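Local coordinates for protein peroxiredoxin (Clostridioides difficile, PDB 6TSB) that hydrolyses chitin through its family 18 glycosidase domain, the part modelled here, and probably also reduces peroxides through a separate peroxiredoxin domain, at residues D309-I314 and E358-I363. Sequence-based numbering, arbitrary orientation.
Sequences DDALSI and EELEGI
Leu360 reaches from the last turn of helix 353-361 to the first turn of helix 311-323, and its forked end does nearly all the touching. CG lies anti to the carbonyl carbon (chi1 -58°), pointing the branch at the other helix. There the methyls divide the work: CD2 meets the methyl of Ala311, with 3.6 Å between Leu360 CD2 and Ala311 CB, while CD1 rests against backbone, 3.7 Å from Ala311 O and 4.0 Å from Leu312 CA. Leu312 makes only a loose approach, Leu312 CD1 lying 4.5 Å from Leu360 CD1. Phe367 of the second subunit packs on both leucines, so the patch also touches that subunit; on the same chain Thr345 of helix 341-351 lies against Ala311.

Helix 311-323 links the antiparallel sheet 286-307 to strand 328-332, which is not part of the main sheet of its own chain. With Asp309 packing on Pro259 of the second subunit, this is consistent with a swapped end of the GH18 TIM barrel.

Behind Ala311 the helix start is fixed by a capping box. Asp310 is the N-cap: its OD1 accepts Ser313 N nearly along the C-O bond, at 3.2 Å and an N-H...O angle of 167°, and takes a weak second bond from Leu312 N. In return Asp310 N donates to Ser313 OG, 3.3 Å away. Ser313 OG also gives a bond to Asp309 OD2, 3.1 Å off, meeting that carboxylate from above its plane.

The capping box is closed within 309-314, and Lys317 and Tyr287 hold the carboxylates of Asp309 and Asp310, respectively, from outside. The two segments themselves meet through apolar side chains and backbone atoms, a shape-dependent joint rather than a directional one.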
loop_
_atom_site.group_PDB
_atom_site.type_symbol
_atom_site.label_atom_id
_atom_site.label_comp_id
_atom_site.label_asym_id
_atom_site.label_seq_id
_atom_site.Cartn_x
_atom_site.Cartn_y
_atom_site.Cartn_z
ATOM N N ASP A 309 -10.508 6.626 6.154
ATOM C CA ASP A 309 -9.304 7.462 5.927
ATOM C C ASP A 309 -8.099 6.855 6.691
ATOM O O ASP A 309 -8.216 6.498 7.908
ATOM C CB ASP A 309 -9.585 8.916 6.330
ATOM C CG ASP A 309 -10.445 9.679 5.326
ATOM O OD1 ASP A 309 -11.644 9.321 5.149
ATOM O OD2 ASP A 309 -9.898 10.608 4.694
ATOM N N ASP A 310 -6.959 6.740 6.010
ATOM C CA ASP A 310 -5.679 6.262 6.607
ATOM C C ASP A 310 -4.697 7.427 6.529
ATOM O O ASP A 310 -5.165 8.568 6.324
ATOM C CB ASP A 310 -5.183 4.985 5.926
ATOM C CG ASP A 310 -4.736 5.181 4.486
ATOM O OD1 ASP A 310 -4.903 6.314 3.949
ATOM O OD2 ASP A 310 -4.226 4.194 3.905
ATOM N N ALA A 311 -3.407 7.157 6.672
ATOM C CA ALA A 311 -2.369 8.199 6.837
ATOM C C ALA A 311 -2.182 9.002 5.532
ATOM O O ALA A 311 -1.835 10.226 5.586
ATOM C CB ALA A 311 -1.096 7.531 7.257
ATOM N N LEU A 312 -2.338 8.311 4.400
ATOM C CA LEU A 312 -2.152 8.870 3.040
ATOM C C LEU A 312 -3.334 9.801 2.711
ATOM O O LEU A 312 -3.073 10.976 2.391
ATOM C CB LEU A 312 -2.042 7.741 2.011
ATOM C CG LEU A 312 -1.959 8.219 0.562
ATOM C CD1 LEU A 312 -0.692 9.054 0.356
ATOM C CD2 LEU A 312 -2.052 7.054 -0.431
ATOM N N SER A 313 -4.581 9.317 2.759
ATOM C CA SER A 313 -5.770 10.174 2.486
ATOM C C SER A 313 -5.866 11.318 3.522
ATOM O O SER A 313 -6.350 12.387 3.123
ATOM C CB SER A 313 -7.039 9.374 2.336
ATOM O OG SER A 313 -7.494 8.907 3.592
ATOM N N ILE A 314 -5.299 11.205 4.732
ATOM C CA ILE A 314 -5.241 12.359 5.696
ATOM C C ILE A 314 -4.143 13.343 5.296
ATOM O O ILE A 314 -4.322 14.585 5.500
ATOM C CB ILE A 314 -5.021 11.906 7.151
ATOM C CG1 ILE A 314 -6.220 11.111 7.673
ATOM C CG2 ILE A 314 -4.683 13.087 8.055
ATOM C CD1 ILE A 314 -5.946 10.385 8.956
ATOM N N GLU A 358 7.890 12.319 4.499
ATOM C CA GLU A 358 9.046 11.406 4.768
ATOM C C GLU A 358 8.554 10.062 5.326
ATOM O O GLU A 358 8.976 9.020 4.797
ATOM C CB GLU A 358 10.046 12.028 5.742
ATOM C CG GLU A 358 11.342 12.447 5.074
ATOM C CD GLU A 358 12.189 13.427 5.869
ATOM O OE1 GLU A 358 11.896 13.641 7.073
ATOM O OE2 GLU A 358 13.137 13.984 5.279
ATOM N N GLU A 359 7.686 10.088 6.341
ATOM C CA GLU A 359 7.039 8.884 6.942
ATOM C C GLU A 359 6.391 8.004 5.859
ATOM O O GLU A 359 6.615 6.777 5.867
ATOM C CB GLU A 359 5.985 9.324 7.950
ATOM C CG GLU A 359 5.962 8.492 9.214
ATOM C CD GLU A 359 5.491 9.288 10.419
ATOM O OE1 GLU A 359 6.175 10.265 10.794
ATOM O OE2 GLU A 359 4.427 8.949 10.951
ATOM N N LEU A 360 5.608 8.600 4.956
ATOM C CA LEU A 360 4.746 7.860 3.993
ATOM C C LEU A 360 5.561 7.420 2.761
ATOM O O LEU A 360 5.063 6.522 2.022
ATOM C CB LEU A 360 3.555 8.737 3.572
ATOM C CG LEU A 360 2.607 9.255 4.667
ATOM C CD1 LEU A 360 1.531 10.142 4.061
ATOM C CD2 LEU A 360 1.941 8.142 5.458
ATOM N N GLU A 361 6.729 8.037 2.515
ATOM C CA GLU A 361 7.702 7.618 1.456
ATOM C C GLU A 361 8.203 6.209 1.795
ATOM O O GLU A 361 8.530 5.467 0.854
ATOM C CB GLU A 361 8.894 8.581 1.309
ATOM C CG GLU A 361 8.676 9.799 0.399
ATOM C CD GLU A 361 8.405 9.556 -1.086
ATOM O OE1 GLU A 361 8.539 8.400 -1.549
ATOM O OE2 GLU A 361 8.068 10.536 -1.786
ATOM N N GLY A 362 8.228 5.868 3.092
ATOM C CA GLY A 362 8.667 4.569 3.630
ATOM C C GLY A 362 7.513 3.632 3.941
ATOM O O GLY A 362 7.679 2.804 4.844
ATOM N N ILE A 363 6.386 3.742 3.236
ATOM C CA ILE A 363 5.155 2.920 3.481
ATOM C C ILE A 363 4.414 2.651 2.156
ATOM O O ILE A 363 3.975 1.496 1.923
ATOM C CB ILE A 363 4.213 3.607 4.496
ATOM C CG1 ILE A 363 4.873 3.829 5.864
ATOM C CG2 ILE A 363 2.917 2.813 4.612
ATOM C CD1 ILE A 363 4.068 4.680 6.824
#